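Local coordinates for protein decapping nuclease RAI1 (Scheffersomyces stipitis, PDB 5BTO) that removes NAD caps, and also m7G caps and 5'-end triphosphates, from RNA with the help of divalent metal cations, at residues Y72-M84 with M210-K222. Residues are numbered along the deposited sequence; the frame is centred on the assembly and turned at random.
Sequences YAKFKKIPEEKNM and MVNNYEQYISVIK
Lys-76 and Asn-212 form a single parallel beta bridge where the loop leading to helix 87-101 runs beside the extended chain that enters strand 216-225. Val-211 O accepts from Lys-76 N at 3.0 Å, and Lys-76 O receives Asn-213 N at 3.2 Å.

Asn-213 extends the pairing with its side chain. Its chi1 of 70° sets CG between backbone N and carbonyl carbon, so that a lone pair of OD1 meets Ile-78 N in the amide plane at 2.7 Å, a nearly straight bond (175°). Asparagine suits this buried place because its short amide can imitate a backbone carbonyl.

Ile-78 lies over one face of Tyr-214, its CB 3.8 Å from the ring centroid in a CH-pi contact, while Lys-76 CG comes obliquely to CE1. The broad ring covers the isoleucine, and its hydroxyl shares a water with Lys-77 O. A serine in place of Tyr-214 would probably leave Ile-78 without its aromatic cover and the water without its phenolic mate.

Within the PD-(D/E)XK nuclease fold, strand 216-225 lies in a mixed sheet between strands 27-34 and 228-235; the side chain of Gln-216 is about 4 Å from that of Glu-235, a substrate-binding residue. Before the strand, Asn-212 shapes an Asx motif: OD1 accepts from Glu-215 N, and ND2 donates to Glu-215 OE1.

Phe-75 turns its ring edge to Val-211 O, with CD1 3.4 Å away, and CE1 touches Val-211 CG1. Its flat ring also packs against Phe-180 and Tyr-183 of helix 169-188, where Glu-179 pairs with Lys-77 NZ in a salt bridge.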
loop_
_atom_site.group_PDB
_atom_site.type_symbol
_atom_site.label_atom_id
_atom_site.label_comp_id
_atom_site.label_asym_id
_atom_site.label_seq_id
_atom_site.Cartn_x
_atom_site.Cartn_y
_atom_site.Cartn_z
ATOM N N TYR A 72 41.690 7.476 -21.160
ATOM C CA TYR A 72 41.274 6.986 -19.850
ATOM C C TYR A 72 42.333 7.219 -18.779
ATOM O O TYR A 72 42.013 7.495 -17.622
ATOM C CB TYR A 72 40.917 5.501 -19.917
ATOM C CG TYR A 72 40.714 4.869 -18.560
ATOM C CD1 TYR A 72 39.577 5.139 -17.809
ATOM C CD2 TYR A 72 41.654 3.998 -18.032
ATOM C CE1 TYR A 72 39.386 4.563 -16.567
ATOM C CE2 TYR A 72 41.473 3.418 -16.788
ATOM C CZ TYR A 72 40.338 3.704 -16.060
ATOM O OH TYR A 72 40.153 3.128 -14.823
ATOM N N ALA A 73 43.594 7.114 -19.183
ATOM C CA ALA A 73 44.726 7.224 -18.271
ATOM C C ALA A 73 44.749 8.535 -17.489
ATOM O O ALA A 73 45.301 8.599 -16.389
ATOM C CB ALA A 73 46.032 7.045 -19.037
ATOM N N LYS A 74 44.151 9.578 -18.058
ATOM C CA LYS A 74 44.234 10.908 -17.466
ATOM C C LYS A 74 42.923 11.344 -16.822
ATOM O O LYS A 74 42.789 12.496 -16.411
ATOM C CB LYS A 74 44.636 11.936 -18.523
ATOM C CG LYS A 74 45.817 11.540 -19.391
ATOM C CD LYS A 74 45.964 12.522 -20.541
ATOM C CE LYS A 74 44.600 12.826 -21.157
ATOM N NZ LYS A 74 44.650 13.914 -22.175
ATOM N N PHE A 75 41.959 10.432 -16.736
ATOM C CA PHE A 75 40.660 10.765 -16.153
ATOM C C PHE A 75 40.847 11.427 -14.795
ATOM O O PHE A 75 41.440 10.844 -13.888
ATOM C CB PHE A 75 39.784 9.517 -16.020
ATOM C CG PHE A 75 38.385 9.797 -15.528
ATOM C CD1 PHE A 75 37.702 10.936 -15.931
ATOM C CD2 PHE A 75 37.742 8.904 -14.682
ATOM C CE1 PHE A 75 36.417 11.184 -15.490
ATOM C CE2 PHE A 75 36.454 9.148 -14.240
ATOM C CZ PHE A 75 35.792 10.290 -14.643
ATOM N N LYS A 76 40.357 12.654 -14.668
ATOM C CA LYS A 76 40.414 13.368 -13.398
ATOM C C LYS A 76 39.122 13.124 -12.631
ATOM O O LYS A 76 38.115 13.801 -12.847
ATOM C CB LYS A 76 40.648 14.860 -13.623
ATOM C CG LYS A 76 40.759 15.673 -12.346
ATOM C CD LYS A 76 41.661 16.879 -12.540
ATOM C CE LYS A 76 41.188 17.756 -13.688
ATOM N NZ LYS A 76 42.155 18.857 -13.967
ATOM N N LYS A 77 39.162 12.138 -11.743
ATOM C CA LYS A 77 37.972 11.646 -11.062
ATOM C C LYS A 77 37.915 12.167 -9.633
ATOM O O LYS A 77 38.823 11.936 -8.839
ATOM C CB LYS A 77 37.964 10.113 -11.076
ATOM C CG LYS A 77 36.774 9.459 -10.392
ATOM C CD LYS A 77 36.907 7.940 -10.429
ATOM C CE LYS A 77 35.865 7.257 -9.557
ATOM N NZ LYS A 77 34.481 7.500 -10.041
ATOM N N ILE A 78 36.844 12.880 -9.316
ATOM C CA ILE A 78 36.661 13.431 -7.983
ATOM C C ILE A 78 36.386 12.298 -6.994
ATOM O O ILE A 78 35.622 11.380 -7.298
ATOM C CB ILE A 78 35.504 14.455 -7.975
ATOM C CG1 ILE A 78 35.494 15.269 -6.680
ATOM C CG2 ILE A 78 34.165 13.762 -8.218
ATOM C CD1 ILE A 78 34.478 16.392 -6.690
ATOM N N PRO A 79 37.022 12.348 -5.812
ATOM C CA PRO A 79 36.843 11.299 -4.798
ATOM C C PRO A 79 35.374 11.160 -4.415
ATOM O O PRO A 79 34.737 12.151 -4.063
ATOM C CB PRO A 79 37.661 11.816 -3.611
ATOM C CG PRO A 79 38.670 12.733 -4.217
ATOM C CD PRO A 79 37.971 13.386 -5.373
ATOM N N GLU A 80 34.846 9.942 -4.486
ATOM C CA GLU A 80 33.410 9.718 -4.325
ATOM C C GLU A 80 32.866 10.208 -2.978
ATOM O O GLU A 80 31.669 10.461 -2.841
ATOM C CB GLU A 80 33.065 8.242 -4.556
ATOM C CG GLU A 80 31.589 7.977 -4.832
ATOM C CD GLU A 80 31.078 8.662 -6.095
ATOM O OE1 GLU A 80 31.878 9.321 -6.795
ATOM O OE2 GLU A 80 29.867 8.541 -6.389
ATOM N N GLU A 81 33.748 10.350 -1.993
ATOM C CA GLU A 81 33.354 10.883 -0.694
ATOM C C GLU A 81 33.374 12.410 -0.693
ATOM O O GLU A 81 33.075 13.051 0.315
ATOM C CB GLU A 81 34.248 10.325 0.414
ATOM C CG GLU A 81 35.729 10.350 0.098
ATOM C CD GLU A 81 36.482 9.254 0.821
ATOM O OE1 GLU A 81 35.818 8.367 1.405
ATOM O OE2 GLU A 81 37.731 9.276 0.808
ATOM N N LYS A 82 33.733 12.981 -1.837
ATOM C CA LYS A 82 33.661 14.420 -2.036
ATOM C C LYS A 82 32.591 14.716 -3.082
ATOM O O LYS A 82 32.517 15.820 -3.622
ATOM C CB LYS A 82 35.018 14.962 -2.492
ATOM C CG LYS A 82 36.195 14.404 -1.705
ATOM C CD LYS A 82 37.473 15.191 -1.953
ATOM C CE LYS A 82 38.613 14.667 -1.084
ATOM N NZ LYS A 82 39.728 15.649 -0.953
ATOM N N ASN A 83 31.754 13.720 -3.357
ATOM C CA ASN A 83 30.793 13.820 -4.447
ATOM C C ASN A 83 29.382 13.385 -4.051
ATOM O O ASN A 83 28.544 13.105 -4.910
ATOM C CB ASN A 83 31.288 13.012 -5.649
ATOM C CG ASN A 83 30.599 13.404 -6.941
ATOM O OD1 ASN A 83 30.182 14.549 -7.115
ATOM N ND2 ASN A 83 30.472 12.450 -7.854
ATOM N N MET A 84 29.125 13.328 -2.747
ATOM C CA MET A 84 27.785 13.029 -2.256
ATOM C C MET A 84 26.890 14.260 -2.380
ATOM O O MET A 84 27.353 15.391 -2.208
ATOM C CB MET A 84 27.832 12.532 -0.805
ATOM C CG MET A 84 28.371 11.115 -0.668
ATOM S SD MET A 84 28.542 10.548 1.034
ATOM C CE MET A 84 29.752 11.715 1.665
ATOM N N MET A 210 41.262 16.460 -22.179
ATOM C CA MET A 210 41.202 15.743 -20.909
ATOM C C MET A 210 39.768 15.656 -20.399
ATOM O O MET A 210 38.977 16.577 -20.590
ATOM C CB MET A 210 42.092 16.421 -19.866
ATOM C CG MET A 210 42.153 15.698 -18.529
ATOM S SD MET A 210 43.348 16.446 -17.400
ATOM C CE MET A 210 43.182 15.394 -15.964
ATOM N N VAL A 211 39.442 14.541 -19.750
ATOM C CA VAL A 211 38.093 14.304 -19.238
ATOM C C VAL A 211 38.078 14.331 -17.715
ATOM O O VAL A 211 38.995 13.816 -17.066
ATOM C CB VAL A 211 37.546 12.947 -19.718
ATOM C CG1 VAL A 211 36.192 12.657 -19.083
ATOM C CG2 VAL A 211 37.447 12.924 -21.229
ATOM N N ASN A 212 37.031 14.928 -17.149
ATOM C CA ASN A 212 36.897 15.045 -15.702
ATOM C C ASN A 212 35.441 14.953 -15.256
ATOM O O ASN A 212 34.517 15.150 -16.055
ATOM C CB ASN A 212 37.500 16.365 -15.207
ATOM C CG ASN A 212 36.566 17.550 -15.412
ATOM O OD1 ASN A 212 35.682 17.807 -14.594
ATOM N ND2 ASN A 212 36.764 18.279 -16.502
ATOM N N ASN A 213 35.230 14.653 -13.980
ATOM C CA ASN A 213 33.873 14.658 -13.441
ATOM C C ASN A 213 33.701 15.666 -12.306
ATOM O O ASN A 213 32.745 15.590 -11.533
ATOM C CB ASN A 213 33.423 13.252 -13.020
ATOM C CG ASN A 213 34.154 12.740 -11.796
ATOM O OD1 ASN A 213 35.071 13.383 -11.285
ATOM N ND2 ASN A 213 33.736 11.580 -11.306
ATOM N N TYR A 214 34.632 16.613 -12.220
ATOM C CA TYR A 214 34.510 17.729 -11.290
ATOM C C TYR A 214 33.444 18.707 -11.757
ATOM O O TYR A 214 32.620 19.172 -10.970
ATOM C CB TYR A 214 35.838 18.471 -11.158
ATOM C CG TYR A 214 36.800 17.831 -10.193
ATOM C CD1 TYR A 214 37.532 16.708 -10.556
ATOM C CD2 TYR A 214 36.978 18.347 -8.915
ATOM C CE1 TYR A 214 38.417 16.117 -9.675
ATOM C CE2 TYR A 214 37.863 17.761 -8.023
ATOM C CZ TYR A 214 38.578 16.648 -8.410
ATOM O OH TYR A 214 39.457 16.063 -7.530
ATOM N N GLU A 215 33.467 19.015 -13.050
ATOM C CA GLU A 215 32.586 20.037 -13.598
ATOM C C GLU A 215 31.141 19.571 -13.648
ATOM O O GLU A 215 30.836 18.526 -14.227
ATOM C CB GLU A 215 33.058 20.467 -14.992
ATOM C CG GLU A 215 34.371 21.227 -14.991
ATOM C CD GLU A 215 34.866 21.520 -16.391
ATOM O OE1 GLU A 215 35.006 20.569 -17.186
ATOM O OE2 GLU A 215 35.109 22.705 -16.697
ATOM N N GLN A 216 30.262 20.356 -13.030
ATOM C CA GLN A 216 28.831 20.077 -13.012
ATOM C C GLN A 216 28.040 21.357 -13.204
ATOM O O GLN A 216 28.355 22.383 -12.599
ATOM C CB GLN A 216 28.410 19.459 -11.678
ATOM C CG GLN A 216 28.951 18.081 -11.403
ATOM C CD GLN A 216 28.401 17.521 -10.109
ATOM O OE1 GLN A 216 27.995 18.272 -9.219
ATOM N NE2 GLN A 216 28.378 16.200 -9.999
ATOM N N TYR A 217 26.999 21.285 -14.029
ATOM C CA TYR A 217 26.061 22.390 -14.199
ATOM C C TYR A 217 24.727 21.951 -13.605
ATOM O O TYR A 217 24.176 20.914 -13.997
ATOM C CB TYR A 217 25.908 22.736 -15.684
ATOM C CG TYR A 217 24.852 23.787 -15.977
ATOM C CD1 TYR A 217 25.064 25.121 -15.655
ATOM C CD2 TYR A 217 23.657 23.447 -16.587
ATOM C CE1 TYR A 217 24.107 26.081 -15.921
ATOM C CE2 TYR A 217 22.691 24.405 -16.864
ATOM C CZ TYR A 217 22.924 25.721 -16.527
ATOM O OH TYR A 217 21.975 26.675 -16.806
ATOM N N ILE A 218 24.226 22.705 -12.632
ATOM C CA ILE A 218 23.048 22.265 -11.882
ATOM C C ILE A 218 21.898 23.234 -12.086
ATOM O O ILE A 218 22.011 24.420 -11.755
ATOM C CB ILE A 218 23.332 22.177 -10.364
ATOM C CG1 ILE A 218 24.594 21.362 -10.086
ATOM C CG2 ILE A 218 22.119 21.590 -9.606
ATOM C CD1 ILE A 218 24.481 19.914 -10.479
ATOM N N SER A 219 20.805 22.728 -12.646
ATOM C CA SER A 219 19.590 23.508 -12.811
ATOM C C SER A 219 18.680 23.275 -11.603
ATOM O O SER A 219 18.516 22.146 -11.139
ATOM C CB SER A 219 18.873 23.103 -14.104
ATOM O OG SER A 219 17.593 23.711 -14.207
ATOM N N VAL A 220 18.092 24.344 -11.089
ATOM C CA VAL A 220 17.132 24.211 -9.997
ATOM C C VAL A 220 15.775 24.713 -10.459
ATOM O O VAL A 220 15.635 25.864 -10.903
ATOM C CB VAL A 220 17.576 24.966 -8.731
ATOM C CG1 VAL A 220 16.664 24.590 -7.555
ATOM C CG2 VAL A 220 19.023 24.640 -8.410
ATOM N N ILE A 221 14.778 23.843 -10.348
ATOM C CA ILE A 221 13.480 24.079 -10.956
ATOM C C ILE A 221 12.376 24.064 -9.923
ATOM O O ILE A 221 12.523 23.471 -8.850
ATOM C CB ILE A 221 13.152 22.995 -12.022
ATOM C CG1 ILE A 221 13.001 21.612 -11.370
ATOM C CG2 ILE A 221 14.250 22.944 -13.089
ATOM C CD1 ILE A 221 12.341 20.595 -12.277
ATOM N N LYS A 222 11.282 24.747 -10.247
ATOM C CA LYS A 222 10.044 24.608 -9.490
ATOM C C LYS A 222 9.142 23.681 -10.278
ATOM O O LYS A 222 9.018 23.803 -11.500
ATOM C CB LYS A 222 9.362 25.958 -9.281
ATOM C CG LYS A 222 9.899 26.755 -8.116
ATOM C CD LYS A 222 9.143 28.072 -7.966
ATOM C CE LYS A 222 7.636 27.874 -8.089
ATOM N NZ LYS A 222 7.005 27.243 -6.893
HETATM O O HOH W 1 41.238 14.050 -8.154
#